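Local atomic coordinates of calmodulin-binding transcription activator 1 (Homo sapiens, PDB entry 2CXK), a protein that activates transcription in the nucleus and may interact with calmodulin, this chain being its immunoglobulin-like IPT/TIG domain. Residues Y38-D43 with L57-P62. Numbering follows the deposited sequence.
Sequences YSCLFD and LRCYCP. With SO4 (sulfate ion), chain F.
In the core of the IPT/TIG domain, strand 38-42 faces residues 57-62: its alternate residues Tyr38, Cys40 and Phe42 meet Leu57 and Cys59 of strand 56-60, and then Cys61 and Pro62 that follow it. The strand axes approach to 7.7 Å with their N-to-C directions 52° apart, so contact is carried by side chains and not by backbone pairing. At one end the Leu57 methyls arrive at about a right angle to the tyrosine, CD2 lying over one face of the Tyr38 ring, 3.8 Å from Tyr38 CG, in a CH-pi contact. Midway the thiols of Cys40 and Cys59 meet, SG to SG at 3.7 Å, a van der Waals approach far too long for a disulfide.

Such facing is how an immunoglobulin-like beta sandwich of the E-set type fills its interior: strand 38-42 pairs with 67-75, strand 56-60 with 24-28, strand 45-53 pairs with both 38-42 and 56-60, and the inward residues of these two meet in the interior. The Phe42 ring shows it most fully. Cys61 CB and Pro62 CD lie over one face, CD only 3.4 Å from Phe42 CD1, while Cys59 SG sits in the ring plane at the edge, 3.8 Å from Phe42 CE1, a sulfur-aromatic contact. Cys59 SG reaches both Cys40 and this edge because chi1 of 71° sets it between its own backbone N and carbonyl carbon. Phe86 adds an edge-to-face ring contact to Phe42, and Phe75 does the same for Tyr38. With an alanine at Phe42, Cys61 CB and the Pro62 ring would probably lose the face they rest on, and Cys59 SG its aromatic edge. On the outward side of strand 56-60, Tyr60 OH donates a 2.6 Å hydrogen bond to O3 of a sulfate, probably from the crystallisation liquor, which Lys24 also binds.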
ATOM      1  N   TYR A  38       5.896 -15.606  -5.793  1.00 16.46           N
ATOM      2  CA  TYR A  38       4.618 -14.914  -5.682  1.00 14.52           C
ATOM      3  C   TYR A  38       4.379 -14.098  -6.944  1.00 13.32           C
ATOM      4  O   TYR A  38       5.319 -13.649  -7.589  1.00 13.05           O
ATOM      5  CB  TYR A  38       4.633 -13.953  -4.501  1.00 13.27           C
ATOM      6  CG  TYR A  38       4.462 -14.604  -3.157  1.00 14.13           C
ATOM      7  CD1 TYR A  38       3.211 -15.055  -2.740  1.00 14.15           C
ATOM      8  CD2 TYR A  38       5.543 -14.739  -2.285  1.00 14.53           C
ATOM      9  CE1 TYR A  38       3.034 -15.619  -1.488  1.00 15.97           C
ATOM     10  CE2 TYR A  38       5.377 -15.306  -1.027  1.00 16.59           C
ATOM     11  CZ  TYR A  38       4.119 -15.741  -0.638  1.00 16.75           C
ATOM     12  OH  TYR A  38       3.942 -16.282   0.610  1.00 20.83           O
ATOM     13  N   SER A  39       3.115 -13.910  -7.289  1.00 12.75           N
ATOM     14  CA  SER A  39       2.755 -13.104  -8.446  1.00 13.54           C
ATOM     15  C   SER A  39       1.379 -12.526  -8.178  1.00 13.37           C
ATOM     16  O   SER A  39       0.670 -12.975  -7.271  1.00 12.74           O
ATOM     17  CB  SER A  39       2.733 -13.943  -9.734  1.00 13.46           C
ATOM     18  OG  SER A  39       1.725 -14.939  -9.699  1.00 15.52           O
ATOM     19  N   CYS A  40       1.012 -11.510  -8.949  1.00 12.67           N
ATOM     20  CA  CYS A  40      -0.298 -10.895  -8.815  1.00 13.51           C
ATOM     21  C   CYS A  40      -0.923 -10.912 -10.192  1.00 12.31           C
ATOM     22  O   CYS A  40      -0.257 -10.641 -11.191  1.00 13.17           O
ATOM     23  CB  CYS A  40      -0.188  -9.454  -8.304  1.00 11.12           C
ATOM     24  SG  CYS A  40       0.369  -9.353  -6.584  1.00 14.83           S
ATOM     25  N   LEU A  41      -2.202 -11.242 -10.242  1.00 13.22           N
ATOM     26  CA  LEU A  41      -2.901 -11.304 -11.513  1.00 13.97           C
ATOM     27  C   LEU A  41      -3.962 -10.223 -11.577  1.00 12.39           C
ATOM     28  O   LEU A  41      -4.845 -10.163 -10.720  1.00 11.80           O
ATOM     29  CB  LEU A  41      -3.570 -12.671 -11.686  1.00 16.21           C
ATOM     30  CG  LEU A  41      -2.738 -13.921 -11.374  1.00 21.66           C
ATOM     31  CD1 LEU A  41      -3.546 -15.162 -11.720  1.00 24.43           C
ATOM     32  CD2 LEU A  41      -1.452 -13.906 -12.163  1.00 21.38           C
ATOM     33  N   PHE A  42      -3.851  -9.360 -12.582  1.00 13.47           N
ATOM     34  CA  PHE A  42      -4.815  -8.287 -12.811  1.00 13.07           C
ATOM     35  C   PHE A  42      -5.576  -8.729 -14.058  1.00 15.66           C
ATOM     36  O   PHE A  42      -5.002  -8.774 -15.144  1.00 15.28           O
ATOM     37  CB  PHE A  42      -4.104  -6.960 -13.090  1.00 12.78           C
ATOM     38  CG  PHE A  42      -3.335  -6.416 -11.916  1.00 10.80           C
ATOM     39  CD1 PHE A  42      -2.124  -6.976 -11.538  1.00  9.80           C
ATOM     40  CD2 PHE A  42      -3.824  -5.324 -11.196  1.00 12.14           C
ATOM     41  CE1 PHE A  42      -1.400  -6.456 -10.455  1.00  9.29           C
ATOM     42  CE2 PHE A  42      -3.110  -4.799 -10.113  1.00 10.62           C
ATOM     43  CZ  PHE A  42      -1.893  -5.373  -9.747  1.00  7.75           C
ATOM     44  N   ASP A  43      -6.857  -9.057 -13.903  1.00 17.40           N
ATOM     45  CA  ASP A  43      -7.666  -9.533 -15.021  1.00 18.80           C
ATOM     46  C   ASP A  43      -6.894 -10.659 -15.709  1.00 19.61           C
ATOM     47  O   ASP A  43      -6.773 -10.696 -16.933  1.00 17.96           O
ATOM     48  CB  ASP A  43      -7.949  -8.397 -16.020  1.00 19.59           C
ATOM     49  CG  ASP A  43      -9.001  -8.786 -17.064  1.00 22.83           C
ATOM     50  OD1 ASP A  43      -9.884  -9.601 -16.729  1.00 24.83           O
ATOM     51  OD2 ASP A  43      -8.960  -8.272 -18.206  1.00 22.28           O
ATOM     52  N   LEU A  57       3.037  -7.932   0.063  1.00 10.79           N
ATOM     53  CA  LEU A  57       3.527  -8.166  -1.291  1.00  9.04           C
ATOM     54  C   LEU A  57       3.536  -6.861  -2.082  1.00 10.06           C
ATOM     55  O   LEU A  57       2.641  -6.028  -1.927  1.00 10.52           O
ATOM     56  CB  LEU A  57       2.631  -9.168  -2.022  1.00 10.89           C
ATOM     57  CG  LEU A  57       2.840 -10.616  -1.599  1.00  9.14           C
ATOM     58  CD1 LEU A  57       1.763 -11.515  -2.204  1.00 11.14           C
ATOM     59  CD2 LEU A  57       4.222 -11.030  -2.046  1.00  9.20           C
ATOM     60  N   ARG A  58       4.548  -6.700  -2.930  1.00 10.05           N
ATOM     61  CA  ARG A  58       4.667  -5.521  -3.781  1.00 10.34           C
ATOM     62  C   ARG A  58       4.763  -5.950  -5.239  1.00  9.91           C
ATOM     63  O   ARG A  58       5.485  -6.882  -5.575  1.00  8.89           O
ATOM     64  CB  ARG A  58       5.924  -4.716  -3.446  1.00 10.29           C
ATOM     65  CG  ARG A  58       6.169  -3.529  -4.405  1.00 13.49           C
ATOM     66  CD  ARG A  58       7.619  -3.036  -4.367  1.00 15.47           C
ATOM     67  NE  ARG A  58       8.560  -4.043  -4.859  1.00 18.17           N
ATOM     68  CZ  ARG A  58       9.872  -4.023  -4.641  1.00 22.39           C
ATOM     69  NH1 ARG A  58      10.424  -3.046  -3.931  1.00 22.83           N
ATOM     70  NH2 ARG A  58      10.640  -4.987  -5.136  1.00 23.19           N
ATOM     71  N   CYS A  59       4.042  -5.258  -6.107  1.00 10.77           N
ATOM     72  CA  CYS A  59       4.113  -5.553  -7.533  1.00 10.07           C
ATOM     73  C   CYS A  59       3.872  -4.239  -8.258  1.00 10.66           C
ATOM     74  O   CYS A  59       3.478  -3.257  -7.642  1.00 10.72           O
ATOM     75  CB  CYS A  59       3.054  -6.587  -7.937  1.00 10.35           C
ATOM     76  SG  CYS A  59       1.330  -6.004  -7.920  1.00 11.11           S
ATOM     77  N   TYR A  60       4.144  -4.219  -9.554  1.00 10.40           N
ATOM     78  CA  TYR A  60       3.910  -3.036 -10.373  1.00  9.54           C
ATOM     79  C   TYR A  60       2.831  -3.490 -11.352  1.00 10.31           C
ATOM     80  O   TYR A  60       3.043  -4.409 -12.144  1.00 10.75           O
ATOM     81  CB  TYR A  60       5.206  -2.641 -11.075  1.00 10.42           C
ATOM     82  CG  TYR A  60       6.335  -2.433 -10.080  1.00  8.93           C
ATOM     83  CD1 TYR A  60       6.327  -1.345  -9.202  1.00 11.24           C
ATOM     84  CD2 TYR A  60       7.385  -3.346  -9.983  1.00 10.83           C
ATOM     85  CE1 TYR A  60       7.344  -1.174  -8.258  1.00 11.64           C
ATOM     86  CE2 TYR A  60       8.399  -3.185  -9.044  1.00 12.33           C
ATOM     87  CZ  TYR A  60       8.375  -2.096  -8.190  1.00 12.99           C
ATOM     88  OH  TYR A  60       9.404  -1.920  -7.297  1.00 13.34           O
ATOM     89  N   CYS A  61       1.663  -2.863 -11.283  1.00 11.04           N
ATOM     90  CA  CYS A  61       0.558  -3.297 -12.124  1.00 11.36           C
ATOM     91  C   CYS A  61       0.845  -3.174 -13.609  1.00 11.72           C
ATOM     92  O   CYS A  61       1.645  -2.344 -14.031  1.00 10.55           O
ATOM     93  CB  CYS A  61      -0.729  -2.552 -11.755  1.00 12.23           C
ATOM     94  SG  CYS A  61      -0.817  -0.828 -12.250  1.00 13.58           S
ATOM     95  N   PRO A  62       0.216  -4.037 -14.417  1.00 11.54           N
ATOM     96  CA  PRO A  62       0.389  -4.042 -15.874  1.00 12.91           C
ATOM     97  C   PRO A  62      -0.535  -3.021 -16.529  1.00 15.30           C
ATOM     98  O   PRO A  62      -1.395  -2.437 -15.866  1.00 13.60           O
ATOM     99  CB  PRO A  62       0.027  -5.478 -16.251  1.00 12.55           C
ATOM    100  CG  PRO A  62      -1.086  -5.777 -15.293  1.00 11.03           C
ATOM    101  CD  PRO A  62      -0.557  -5.212 -13.974  1.00 10.03           C
TER
HETATM  102  S   SO4 F1006       9.325   1.717  -5.888  0.50109.71           S
HETATM  103  O1  SO4 F1006       8.661   1.718  -4.522  0.50 83.28           O
HETATM  104  O2  SO4 F1006      10.577   2.576  -5.787  0.50 84.57           O
HETATM  105  O3  SO4 F1006       9.785   0.387  -6.094  0.50 55.20           O
HETATM  106  O4  SO4 F1006       8.441   2.422  -6.748  0.50 57.47           O